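Local coordinates for protein peptidase S15/CocE/NonD (Thaumarchaeota archaeon SCGC AB-539-E09, PDB 4PF1) that probably works as a serine aminopeptidase of the S15 peptidase family, built on an alpha/beta-hydrolase fold and releasing residues from the amino ends of peptides, at residues 48-53 with 70-75; 61-66 with 97-102; 89-94 with 156-161; 178-183 with 357-362. All coordinates share one frame; numbering follows the deposited sequence.

Overall arrangement
All four contacts belong to the alpha/beta-hydrolase domain and reach its one central sheet. Contact 1 lies toward an outer side of the sheet, and contact 2, about 11 Å away between centres, follows it through the bond from Leu52 N to Ile101 O (2.8 Å). Contact 3 is about 8 Å from contact 2 between centres and is joined to it by Leu64 N to Ala156 O (2.8 Å); Ala157 O and Val182 N (2.9 Å) carry the sheet on into contact 4. Contacts 1 and 4 stand about 20 Å apart between centres. Contact 3 includes Ser161, the probable nucleophile, whose OG is hydrogen-bonded to His328 and to a bound glycerol.

Contact 1: 48-53 with 70-75; sequences NTIILI and HAERRT
Asn48 and Glu72 meet through flat groups turned steeply against each other, the amide and carboxylate planes 75° apart. ND2 of Asn48 donates to the anti side of OE2 of Glu72 (2.8 Å), which lies near the plane of the amide. The same nitrogen also bonds Asp105 OD2, so an amide, able to donate twice, suits a place between two carboxylates. Nearby, the His70 ring stacks with Tyr110 and has the backbone N of Arg73 above one face, near the rim; at its edge are Arg73 NH1 and a water. The water lies 2.8 Å from ND1 of His70 and accepts a hydrogen bond from the backbone N of Glu72. Ile50 fills the middle: CD1 rests on CG of Glu72 (3.7 Å), CG1 on CB of Ala71 (4.0 Å). Its CG2 branch, opposite the backbone N, turns instead to OG1 of Thr75 (3.5 Å). That hydroxyl donates a hydrogen bond back to the carbonyl O of Ala71 (2.6 Å), chi1 of 52° leaving the methyl CG2 of Thr75 to meet CD1 of Leu52. Shortening Glu72 to an alanine would probably cost Asn48 one of its two carboxylate partners and uncover the end of Ile50. Here the short helix 71-74, entered just after strand 60-67, packs on strand 46-54, the antiparallel second strand characteristic of the alpha/beta-hydrolase sheet.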
loop_
_atom_site.group_PDB
_atom_site.type_symbol
_atom_site.label_atom_id
_atom_site.label_comp_id
_atom_site.label_asym_id
_atom_site.label_seq_id
_atom_site.Cartn_x
_atom_site.Cartn_y
_atom_site.Cartn_z
ATOM N N ASN A 48 22.457 15.036 -32.637
ATOM C CA ASN A 48 21.178 14.354 -32.797
ATOM C C ASN A 48 20.046 15.233 -32.266
ATOM O O ASN A 48 20.051 15.602 -31.089
ATOM C CB ASN A 48 21.200 12.996 -32.100
ATOM C CG ASN A 48 20.010 12.132 -32.410
ATOM O OD1 ASN A 48 19.480 12.133 -33.531
ATOM N ND2 ASN A 48 19.568 11.365 -31.425
ATOM N N THR A 49 19.109 15.615 -33.153
ATOM C CA THR A 49 18.034 16.541 -32.811
ATOM C C THR A 49 16.658 15.930 -33.109
ATOM O O THR A 49 16.370 15.560 -34.248
ATOM C CB THR A 49 18.252 17.870 -33.552
ATOM O OG1 THR A 49 19.637 18.222 -33.481
ATOM C CG2 THR A 49 17.412 18.995 -32.991
ATOM N N ILE A 50 15.808 15.849 -32.075
ATOM C CA ILE A 50 14.461 15.283 -32.179
ATOM C C ILE A 50 13.449 16.420 -32.197
ATOM O O ILE A 50 13.292 17.120 -31.197
ATOM C CB ILE A 50 14.179 14.260 -31.028
ATOM C CG1 ILE A 50 15.331 13.211 -30.856
ATOM C CG2 ILE A 50 12.795 13.599 -31.165
ATOM C CD1 ILE A 50 15.827 12.469 -32.164
ATOM N N ILE A 51 12.772 16.603 -33.339
ATOM C CA ILE A 51 11.800 17.678 -33.544
ATOM C C ILE A 51 10.370 17.103 -33.571
ATOM O O ILE A 51 10.049 16.269 -34.424
ATOM C CB ILE A 51 12.134 18.471 -34.843
ATOM C CG1 ILE A 51 13.611 18.939 -34.850
ATOM C CG2 ILE A 51 11.179 19.658 -35.031
ATOM C CD1 ILE A 51 14.292 18.891 -36.221
ATOM N N LEU A 52 9.525 17.552 -32.633
ATOM C CA LEU A 52 8.137 17.102 -32.537
ATOM C C LEU A 52 7.203 18.217 -33.000
ATOM O O LEU A 52 7.092 19.255 -32.343
ATOM C CB LEU A 52 7.791 16.644 -31.101
ATOM C CG LEU A 52 8.776 15.668 -30.430
ATOM C CD1 LEU A 52 8.442 15.488 -28.973
ATOM C CD2 LEU A 52 8.799 14.311 -31.138
ATOM N N ILE A 53 6.576 18.024 -34.164
ATOM C CA ILE A 53 5.686 19.023 -34.741
ATOM C C ILE A 53 4.235 18.552 -34.623
ATOM O O ILE A 53 3.895 17.498 -35.160
ATOM C CB ILE A 53 6.058 19.350 -36.221
ATOM C CG1 ILE A 53 7.588 19.487 -36.415
ATOM C CG2 ILE A 53 5.309 20.605 -36.704
ATOM C CD1 ILE A 53 8.088 19.150 -37.810
ATOM N N HIS A 70 19.717 11.289 -23.255
ATOM C CA HIS A 70 19.050 10.552 -24.346
ATOM C C HIS A 70 17.774 11.263 -24.841
ATOM O O HIS A 70 16.669 10.934 -24.402
ATOM C CB HIS A 70 18.729 9.101 -23.894
ATOM C CG HIS A 70 18.693 8.083 -24.990
ATOM N ND1 HIS A 70 18.856 8.434 -26.320
ATOM C CD2 HIS A 70 18.543 6.742 -24.906
ATOM C CE1 HIS A 70 18.780 7.302 -26.999
ATOM N NE2 HIS A 70 18.597 6.258 -26.191
ATOM N N ALA A 71 17.938 12.200 -25.801
ATOM C CA ALA A 71 16.843 12.969 -26.409
ATOM C C ALA A 71 15.736 12.059 -26.960
ATOM O O ALA A 71 14.561 12.405 -26.853
ATOM C CB ALA A 71 17.382 13.858 -27.520
ATOM N N GLU A 72 16.116 10.885 -27.528
ATOM C CA GLU A 72 15.177 9.911 -28.087
ATOM C C GLU A 72 14.340 9.231 -26.982
ATOM O O GLU A 72 13.218 8.804 -27.252
ATOM C CB GLU A 72 15.913 8.866 -28.946
ATOM C CG GLU A 72 15.960 9.246 -30.419
ATOM C CD GLU A 72 16.964 8.504 -31.282
ATOM O OE1 GLU A 72 16.798 7.279 -31.478
ATOM O OE2 GLU A 72 17.873 9.169 -31.829
ATOM N N ARG A 73 14.870 9.165 -25.741
ATOM C CA ARG A 73 14.134 8.601 -24.607
ATOM C C ARG A 73 13.350 9.700 -23.876
ATOM O O ARG A 73 12.224 9.450 -23.455
ATOM C CB ARG A 73 15.059 7.850 -23.642
ATOM C CG ARG A 73 14.299 6.864 -22.743
ATOM C CD ARG A 73 15.203 6.113 -21.783
ATOM N NE ARG A 73 15.728 6.979 -20.726
ATOM C CZ ARG A 73 17.023 7.174 -20.497
ATOM N NH1 ARG A 73 17.937 6.559 -21.240
ATOM N NH2 ARG A 73 17.416 7.977 -19.518
ATOM N N ARG A 74 13.921 10.927 -23.768
ATOM C CA ARG A 74 13.233 12.078 -23.142
ATOM C C ARG A 74 11.932 12.409 -23.905
ATOM O O ARG A 74 10.932 12.764 -23.284
ATOM C CB ARG A 74 14.145 13.326 -23.092
ATOM C CG ARG A 74 15.466 13.146 -22.316
ATOM C CD ARG A 74 15.327 13.299 -20.814
ATOM N NE ARG A 74 14.949 14.658 -20.429
ATOM C CZ ARG A 74 13.820 14.967 -19.799
ATOM N NH1 ARG A 74 12.960 14.014 -19.454
ATOM N NH2 ARG A 74 13.548 16.228 -19.492
ATOM N N THR A 75 11.949 12.240 -25.251
ATOM C CA THR A 75 10.805 12.484 -26.140
ATOM C C THR A 75 9.917 11.230 -26.295
ATOM O O THR A 75 9.144 11.134 -27.257
ATOM C CB THR A 75 11.282 12.970 -27.511
ATOM O OG1 THR A 75 12.260 12.063 -28.025
ATOM C CG2 THR A 75 11.818 14.376 -27.473
HETATM O O HOH W 1 19.119 10.027 -28.560
#

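Contact 2: 61-66 with 97-102; sequences PIVLTR and ARYIIV
Pro61 O, Ile100 O, Val63 O and Val102 O each accept one backbone bond across this parallel pair, in the alternating ladder such strands make. Ile100 N reaches Pro61 O at 2.9 Å, Val63 N reaches Ile100 O at 2.8 Å and almost in line with its C=O, and Val102 N and Thr65 N continue the series. Mostly beta-branched residues, which favour extended chains, cover both faces. On one, CG2 of Ile62 meets CG2 of Val102 (3.8 Å), and CD1 of Leu64 meets CG1 of Val102 (3.7 Å). On the other, Val63 and Ile101 lie side by side with their CG1 atoms 3.7 Å apart. At the entry to the ladder Pro61 sets CG over the centre of the Tyr99 ring, 3.5 Å from its centroid, a CH-pi contact, while CB of Val63 comes to the ring's edge. The ring's OH bonds Asp361 OD1. Replacing Tyr99 by an alanine would probably leave Pro61 over a gap and Asp361 without its hydroxyl partner. Strands 46-54 and 154-160 flank the pair, and helices 92-96 and 347-365 cover the side of Val63 and Tyr99.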
loop_
_atom_site.group_PDB
_atom_site.type_symbol
_atom_site.label_atom_id
_atom_site.label_comp_id
_atom_site.label_asym_id
_atom_site.label_seq_id
_atom_site.Cartn_x
_atom_site.Cartn_y
_atom_site.Cartn_z
ATOM N N PRO A 61 5.615 28.742 -32.161
ATOM C CA PRO A 61 7.017 28.836 -31.708
ATOM C C PRO A 61 7.665 27.478 -31.411
ATOM O O PRO A 61 6.990 26.442 -31.411
ATOM C CB PRO A 61 6.923 29.688 -30.445
ATOM C CG PRO A 61 5.562 29.452 -29.930
ATOM C CD PRO A 61 4.679 29.234 -31.126
ATOM N N ILE A 62 8.988 27.497 -31.146
ATOM C CA ILE A 62 9.777 26.310 -30.809
ATOM C C ILE A 62 10.215 26.378 -29.340
ATOM O O ILE A 62 10.639 27.434 -28.868
ATOM C CB ILE A 62 11.003 26.171 -31.767
ATOM C CG1 ILE A 62 10.556 25.865 -33.221
ATOM C CG2 ILE A 62 12.026 25.121 -31.260
ATOM C CD1 ILE A 62 11.611 26.212 -34.297
ATOM N N VAL A 63 10.132 25.246 -28.630
ATOM C CA VAL A 63 10.611 25.146 -27.255
ATOM C C VAL A 63 11.749 24.085 -27.247
ATOM O O VAL A 63 11.510 22.911 -27.534
ATOM C CB VAL A 63 9.469 24.905 -26.217
ATOM C CG1 VAL A 63 8.696 23.617 -26.489
ATOM C CG2 VAL A 63 9.994 24.951 -24.788
ATOM N N LEU A 64 12.998 24.552 -27.059
ATOM C CA LEU A 64 14.211 23.738 -27.157
ATOM C C LEU A 64 14.767 23.311 -25.795
ATOM O O LEU A 64 14.877 24.122 -24.878
ATOM C CB LEU A 64 15.298 24.523 -27.949
ATOM C CG LEU A 64 16.726 23.924 -28.023
ATOM C CD1 LEU A 64 16.756 22.630 -28.830
ATOM C CD2 LEU A 64 17.703 24.920 -28.605
ATOM N N THR A 65 15.175 22.035 -25.700
ATOM C CA THR A 65 15.824 21.473 -24.519
ATOM C C THR A 65 17.043 20.670 -24.986
ATOM O O THR A 65 16.920 19.816 -25.862
ATOM C CB THR A 65 14.836 20.648 -23.681
ATOM O OG1 THR A 65 13.676 21.442 -23.406
ATOM C CG2 THR A 65 15.452 20.165 -22.366
ATOM N N ARG A 66 18.221 20.986 -24.436
ATOM C CA ARG A 66 19.481 20.334 -24.798
ATOM C C ARG A 66 19.910 19.451 -23.628
ATOM O O ARG A 66 20.094 19.947 -22.514
ATOM C CB ARG A 66 20.537 21.388 -25.179
ATOM C CG ARG A 66 20.017 22.371 -26.251
ATOM C CD ARG A 66 21.083 23.277 -26.835
ATOM N NE ARG A 66 22.095 22.518 -27.567
ATOM C CZ ARG A 66 23.327 22.298 -27.123
ATOM N NH1 ARG A 66 24.171 21.567 -27.831
ATOM N NH2 ARG A 66 23.721 22.807 -25.961
ATOM N N ALA A 97 -0.457 23.987 -25.965
ATOM C CA ALA A 97 -0.449 25.224 -26.759
ATOM C C ALA A 97 -0.032 24.944 -28.218
ATOM O O ALA A 97 -0.058 25.851 -29.053
ATOM C CB ALA A 97 0.494 26.240 -26.129
ATOM N N ARG A 98 0.347 23.677 -28.509
ATOM C CA ARG A 98 0.755 23.171 -29.827
ATOM C C ARG A 98 2.058 23.833 -30.333
ATOM O O ARG A 98 2.191 24.140 -31.522
ATOM C CB ARG A 98 -0.388 23.277 -30.858
ATOM C CG ARG A 98 -1.639 22.505 -30.433
ATOM C CD ARG A 98 -2.794 22.693 -31.394
ATOM N NE ARG A 98 -2.610 21.924 -32.624
ATOM C CZ ARG A 98 -2.698 22.440 -33.847
ATOM N NH1 ARG A 98 -2.516 21.670 -34.911
ATOM N NH2 ARG A 98 -2.978 23.727 -34.014
ATOM N N TYR A 99 3.040 23.989 -29.423
ATOM C CA TYR A 99 4.391 24.466 -29.748
ATOM C C TYR A 99 5.140 23.348 -30.448
ATOM O O TYR A 99 4.777 22.177 -30.288
ATOM C CB TYR A 99 5.165 24.811 -28.448
ATOM C CG TYR A 99 4.950 26.185 -27.845
ATOM C CD1 TYR A 99 3.715 26.824 -27.931
ATOM C CD2 TYR A 99 5.942 26.792 -27.081
ATOM C CE1 TYR A 99 3.499 28.066 -27.337
ATOM C CE2 TYR A 99 5.733 28.025 -26.470
ATOM C CZ TYR A 99 4.510 28.660 -26.602
ATOM O OH TYR A 99 4.311 29.892 -26.030
ATOM N N ILE A 100 6.232 23.676 -31.141
ATOM C CA ILE A 100 7.116 22.650 -31.672
ATOM C C ILE A 100 8.082 22.317 -30.527
ATOM O O ILE A 100 8.680 23.228 -29.951
ATOM C CB ILE A 100 7.828 23.102 -32.983
ATOM C CG1 ILE A 100 6.843 23.088 -34.174
ATOM C CG2 ILE A 100 9.056 22.227 -33.278
ATOM C CD1 ILE A 100 7.148 24.108 -35.280
ATOM N N ILE A 101 8.144 21.040 -30.124
ATOM C CA ILE A 101 9.002 20.626 -29.013
ATOM C C ILE A 101 10.248 19.937 -29.572
ATOM O O ILE A 101 10.139 18.961 -30.321
ATOM C CB ILE A 101 8.234 19.747 -27.989
ATOM C CG1 ILE A 101 6.988 20.502 -27.452
ATOM C CG2 ILE A 101 9.160 19.315 -26.833
ATOM C CD1 ILE A 101 5.827 19.649 -27.128
ATOM N N VAL A 102 11.433 20.480 -29.238
ATOM C CA VAL A 102 12.705 19.980 -29.754
ATOM C C VAL A 102 13.636 19.551 -28.612
ATOM O O VAL A 102 13.905 20.336 -27.700
ATOM C CB VAL A 102 13.396 21.029 -30.679
ATOM C CG1 VAL A 102 14.743 20.525 -31.175
ATOM C CG2 VAL A 102 12.504 21.410 -31.857
#

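Contact 3: 89-94 with 156-161; sequences QMNDTT and AAIGGS
Met90 and Ile158 provide most of the buried surface here, their chains lying alongside and pointing opposite ways. Ile158 lies on strand 154-160, which in the alpha/beta-hydrolase fold leads into the nucleophile elbow; Ser161, with phi at 61°, is placed as the nucleophile would be and is probably catalytic with His328 and Asp295. Met90 reaches the strand by an extended chain that bends only at its last torsion (chi3 66°). This bend brings CE alongside CG1 of Ile158 (3.8 Å), while CG of Met90 touches CD1 of the same isoleucine (3.8 Å). A long, unbranched and apolar chain suits the task, since it must follow both a side chain and a bare backbone. That backbone belongs to Gly159: SD of Met90 lies 3.6 Å from its CA, with the backbone N of Gly160 farther off, at 4.3 Å. The glycine is called for by its own conformation, because at phi 156° a CB would collide with the carbonyl O of Ile158. Thr65 and Phe184, from the strands flanking 154-160, also pack on the methionine. Beside it, Asn91 gives its OD1 to the hydroxyl of Tyr103, a bond that, with the weak one from ND2, probably fixes the rotation of the amide. ND2 makes its weak bond to OG1 of Thr94 and comes to rest 3.9 Å from CD1 of Ile158.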
loop_
_atom_site.group_PDB
_atom_site.type_symbol
_atom_site.label_atom_id
_atom_site.label_comp_id
_atom_site.label_asym_id
_atom_site.label_seq_id
_atom_site.Cartn_x
_atom_site.Cartn_y
_atom_site.Cartn_z
ATOM N N GLN A 89 6.707 15.846 -18.512
ATOM C CA GLN A 89 5.641 16.631 -17.868
ATOM C C GLN A 89 5.935 18.139 -17.903
ATOM O O GLN A 89 5.004 18.936 -17.937
ATOM C CB GLN A 89 5.411 16.162 -16.420
ATOM C CG GLN A 89 4.675 14.829 -16.328
ATOM C CD GLN A 89 5.011 14.074 -15.067
ATOM O OE1 GLN A 89 6.118 13.545 -14.903
ATOM N NE2 GLN A 89 4.049 13.979 -14.162
ATOM N N MET A 90 7.225 18.518 -17.950
ATOM C CA MET A 90 7.675 19.909 -18.050
ATOM C C MET A 90 7.065 20.606 -19.277
ATOM O O MET A 90 6.724 21.785 -19.200
ATOM C CB MET A 90 9.212 19.954 -18.123
ATOM C CG MET A 90 9.789 21.365 -18.221
ATOM S SD MET A 90 11.591 21.388 -18.400
ATOM C CE MET A 90 11.774 20.647 -20.011
ATOM N N ASN A 91 6.902 19.863 -20.388
ATOM C CA ASN A 91 6.376 20.386 -21.651
ATOM C C ASN A 91 4.839 20.248 -21.788
ATOM O O ASN A 91 4.327 20.412 -22.898
ATOM C CB ASN A 91 7.058 19.687 -22.835
ATOM C CG ASN A 91 8.514 20.016 -22.976
ATOM O OD1 ASN A 91 9.382 19.315 -22.455
ATOM N ND2 ASN A 91 8.817 21.080 -23.709
ATOM N N ASP A 92 4.103 19.981 -20.678
ATOM C CA ASP A 92 2.642 19.802 -20.749
ATOM C C ASP A 92 1.922 21.045 -21.305
ATOM O O ASP A 92 1.113 20.911 -22.226
ATOM C CB ASP A 92 2.030 19.375 -19.389
ATOM C CG ASP A 92 2.374 20.217 -18.159
ATOM O OD1 ASP A 92 3.036 21.272 -18.316
ATOM O OD2 ASP A 92 2.038 19.786 -17.037
ATOM N N THR A 93 2.259 22.246 -20.801
ATOM C CA THR A 93 1.616 23.483 -21.257
ATOM C C THR A 93 2.037 23.851 -22.695
ATOM O O THR A 93 1.202 24.351 -23.449
ATOM C CB THR A 93 1.862 24.635 -20.276
ATOM O OG1 THR A 93 3.245 24.983 -20.277
ATOM C CG2 THR A 93 1.406 24.310 -18.871
ATOM N N THR A 94 3.309 23.577 -23.085
ATOM C CA THR A 94 3.802 23.884 -24.444
ATOM C C THR A 94 3.188 22.932 -25.474
ATOM O O THR A 94 2.938 23.342 -26.607
ATOM C CB THR A 94 5.336 23.855 -24.518
ATOM O OG1 THR A 94 5.811 22.565 -24.142
ATOM C CG2 THR A 94 5.989 24.940 -23.674
ATOM N N ALA A 156 12.368 29.416 -27.632
ATOM C CA ALA A 156 12.587 29.536 -26.196
ATOM C C ALA A 156 13.296 28.290 -25.699
ATOM O O ALA A 156 13.052 27.202 -26.221
ATOM C CB ALA A 156 11.271 29.721 -25.465
ATOM N N ALA A 157 14.202 28.444 -24.727
ATOM C CA ALA A 157 14.924 27.313 -24.158
ATOM C C ALA A 157 14.481 27.071 -22.723
ATOM O O ALA A 157 14.451 28.008 -21.922
ATOM C CB ALA A 157 16.425 27.555 -24.220
ATOM N N ILE A 158 14.055 25.833 -22.416
ATOM C CA ILE A 158 13.606 25.454 -21.074
ATOM C C ILE A 158 14.271 24.125 -20.672
ATOM O O ILE A 158 14.734 23.377 -21.542
ATOM C CB ILE A 158 12.039 25.398 -20.951
ATOM C CG1 ILE A 158 11.447 24.088 -21.535
ATOM C CG2 ILE A 158 11.368 26.657 -21.547
ATOM C CD1 ILE A 158 9.963 23.813 -21.161
ATOM N N GLY A 159 14.326 23.858 -19.370
ATOM C CA GLY A 159 14.936 22.643 -18.846
ATOM C C GLY A 159 15.415 22.767 -17.417
ATOM O O GLY A 159 15.646 23.875 -16.928
ATOM N N GLY A 160 15.565 21.623 -16.758
ATOM C CA GLY A 160 16.022 21.553 -15.376
ATOM C C GLY A 160 17.343 20.833 -15.197
ATOM O O GLY A 160 17.699 19.976 -16.011
ATOM N N SER A 161 18.070 21.167 -14.102
ATOM C CA SER A 161 19.364 20.567 -13.728
ATOM C C SER A 161 20.426 20.810 -14.829
ATOM O O SER A 161 20.735 21.971 -15.112
ATOM C CB SER A 161 19.194 19.079 -13.428
ATOM O OG SER A 161 20.245 18.586 -12.618
#

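Contact 4: 178-183 with 357-362; sequences LKAVVP and QPFLDH
Phe359 and Val182 overlap alongside, the ring reaching from the helix toward the strand and the valine from the strand toward the helix. The leading atom is CE2 of Phe359, 3.8 Å from CG2 of Val182 and also 3.8 Å from CB of Ala180. Neither partner lies squarely over the ring or at its edge; the approach is oblique, and the carbonyl O of Val181 meets CE2 in the same slanting way. With CG opposite the backbone N (chi1 169°), the phenylalanine is swung out toward the strand. Leu360 comes at a slant, its CD2 closing on CG2 of Val182 (3.9 Å) and more loosely on CB of Ala180 (4.5 Å). The valine methyl thus sits against both helix side chains. In the alpha/beta-hydrolase fold helices pack on both faces of the central sheet; helix 347-365, which lies in the chain between the parallel strands 319-324 and 375-379, covers this face, running nearly antiparallel to strand 178-183, with the two short axes 8.6 Å apart. Alanine and valine suit the sheet because short side chains let a broad ring and a leucine lie close to it; Val181 points the other way, toward helix 162-169. Leu288 of the next strand and Tyr363, edge-to-face, add to the surroundings of Phe359. On the same helix, NE2 of Gln357 bonds OD1 of Asp361 (3.1 Å) from above the carboxylate plane.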
loop_
_atom_site.group_PDB
_atom_site.type_symbol
_atom_site.label_atom_id
_atom_site.label_comp_id
_atom_site.label_asym_id
_atom_site.label_seq_id
_atom_site.Cartn_x
_atom_site.Cartn_y
_atom_site.Cartn_z
ATOM N N LEU A 178 16.131 33.506 -30.345
ATOM C CA LEU A 178 15.881 33.158 -28.939
ATOM C C LEU A 178 15.185 34.340 -28.248
ATOM O O LEU A 178 15.766 35.429 -28.143
ATOM C CB LEU A 178 17.176 32.753 -28.205
ATOM C CG LEU A 178 16.991 32.290 -26.746
ATOM C CD1 LEU A 178 16.456 30.863 -26.679
ATOM C CD2 LEU A 178 18.280 32.408 -25.973
ATOM N N LYS A 179 13.927 34.126 -27.809
ATOM C CA LYS A 179 13.075 35.174 -27.250
ATOM C C LYS A 179 12.905 35.103 -25.730
ATOM O O LYS A 179 12.529 36.110 -25.136
ATOM C CB LYS A 179 11.685 35.156 -27.926
ATOM C CG LYS A 179 11.712 35.292 -29.461
ATOM C CD LYS A 179 12.331 36.623 -29.946
ATOM C CE LYS A 179 12.577 36.614 -31.437
ATOM N NZ LYS A 179 13.251 37.856 -31.895
ATOM N N ALA A 180 13.139 33.925 -25.104
ATOM C CA ALA A 180 12.992 33.741 -23.648
ATOM C C ALA A 180 13.644 32.446 -23.173
ATOM O O ALA A 180 13.833 31.528 -23.968
ATOM C CB ALA A 180 11.512 33.736 -23.265
ATOM N N VAL A 181 13.960 32.360 -21.863
ATOM C CA VAL A 181 14.522 31.149 -21.246
ATOM C C VAL A 181 13.833 30.860 -19.899
ATOM O O VAL A 181 13.479 31.790 -19.170
ATOM C CB VAL A 181 16.073 31.166 -21.082
ATOM C CG1 VAL A 181 16.785 30.966 -22.418
ATOM C CG2 VAL A 181 16.556 32.430 -20.378
ATOM N N VAL A 182 13.643 29.564 -19.580
ATOM C CA VAL A 182 13.062 29.129 -18.308
ATOM C C VAL A 182 14.005 28.065 -17.673
ATOM O O VAL A 182 13.751 26.857 -17.790
ATOM C CB VAL A 182 11.587 28.626 -18.429
ATOM C CG1 VAL A 182 10.999 28.314 -17.053
ATOM C CG2 VAL A 182 10.705 29.637 -19.161
ATOM N N PRO A 183 15.116 28.487 -17.020
ATOM C CA PRO A 183 16.003 27.492 -16.399
ATOM C C PRO A 183 15.475 27.013 -15.032
ATOM O O PRO A 183 15.302 27.814 -14.110
ATOM C CB PRO A 183 17.341 28.231 -16.284
ATOM C CG PRO A 183 16.987 29.681 -16.241
ATOM C CD PRO A 183 15.600 29.867 -16.795
ATOM N N GLN A 357 3.587 29.402 -18.933
ATOM C CA GLN A 357 2.967 29.456 -20.261
ATOM C C GLN A 357 2.612 30.918 -20.673
ATOM O O GLN A 357 3.014 31.308 -21.769
ATOM C CB GLN A 357 1.749 28.518 -20.372
ATOM C CG GLN A 357 1.341 28.187 -21.825
ATOM C CD GLN A 357 2.475 27.656 -22.693
ATOM O OE1 GLN A 357 3.299 26.830 -22.273
ATOM N NE2 GLN A 357 2.520 28.103 -23.938
ATOM N N PRO A 358 1.992 31.780 -19.812
ATOM C CA PRO A 358 1.740 33.173 -20.237
ATOM C C PRO A 358 3.040 33.956 -20.475
ATOM O O PRO A 358 3.072 34.815 -21.354
ATOM C CB PRO A 358 0.926 33.761 -19.079
ATOM C CG PRO A 358 0.346 32.579 -18.382
ATOM C CD PRO A 358 1.411 31.532 -18.478
ATOM N N PHE A 359 4.119 33.629 -19.722
ATOM C CA PHE A 359 5.451 34.222 -19.910
ATOM C C PHE A 359 5.947 33.909 -21.330
ATOM O O PHE A 359 6.299 34.824 -22.074
ATOM C CB PHE A 359 6.440 33.681 -18.845
ATOM C CG PHE A 359 7.904 34.000 -19.071
ATOM C CD1 PHE A 359 8.431 35.233 -18.701
ATOM C CD2 PHE A 359 8.765 33.051 -19.613
ATOM C CE1 PHE A 359 9.788 35.518 -18.888
ATOM C CE2 PHE A 359 10.121 33.339 -19.804
ATOM C CZ PHE A 359 10.622 34.570 -19.442
ATOM N N LEU A 360 5.917 32.612 -21.715
ATOM C CA LEU A 360 6.349 32.139 -23.032
ATOM C C LEU A 360 5.449 32.666 -24.147
ATOM O O LEU A 360 5.963 33.130 -25.164
ATOM C CB LEU A 360 6.392 30.598 -23.081
ATOM C CG LEU A 360 7.401 29.899 -22.155
ATOM C CD1 LEU A 360 7.168 28.405 -22.134
ATOM C CD2 LEU A 360 8.843 30.208 -22.561
ATOM N N ASP A 361 4.110 32.612 -23.955
ATOM C CA ASP A 361 3.143 33.067 -24.958
ATOM C C ASP A 361 3.314 34.549 -25.294
ATOM O O ASP A 361 3.161 34.921 -26.457
ATOM C CB ASP A 361 1.701 32.784 -24.512
ATOM C CG ASP A 361 1.298 31.323 -24.603
ATOM O OD1 ASP A 361 1.784 30.625 -25.524
ATOM O OD2 ASP A 361 0.447 30.892 -23.797
ATOM N N HIS A 362 3.675 35.388 -24.298
ATOM C CA HIS A 362 3.883 36.814 -24.539
ATOM C C HIS A 362 5.091 37.069 -25.460
ATOM O O HIS A 362 4.968 37.837 -26.408
ATOM C CB HIS A 362 4.039 37.602 -23.225
ATOM C CG HIS A 362 4.523 39.006 -23.437
ATOM N ND1 HIS A 362 3.754 39.941 -24.107
ATOM C CD2 HIS A 362 5.721 39.562 -23.139
ATOM C CE1 HIS A 362 4.493 41.038 -24.173
ATOM N NE2 HIS A 362 5.679 40.863 -23.594
#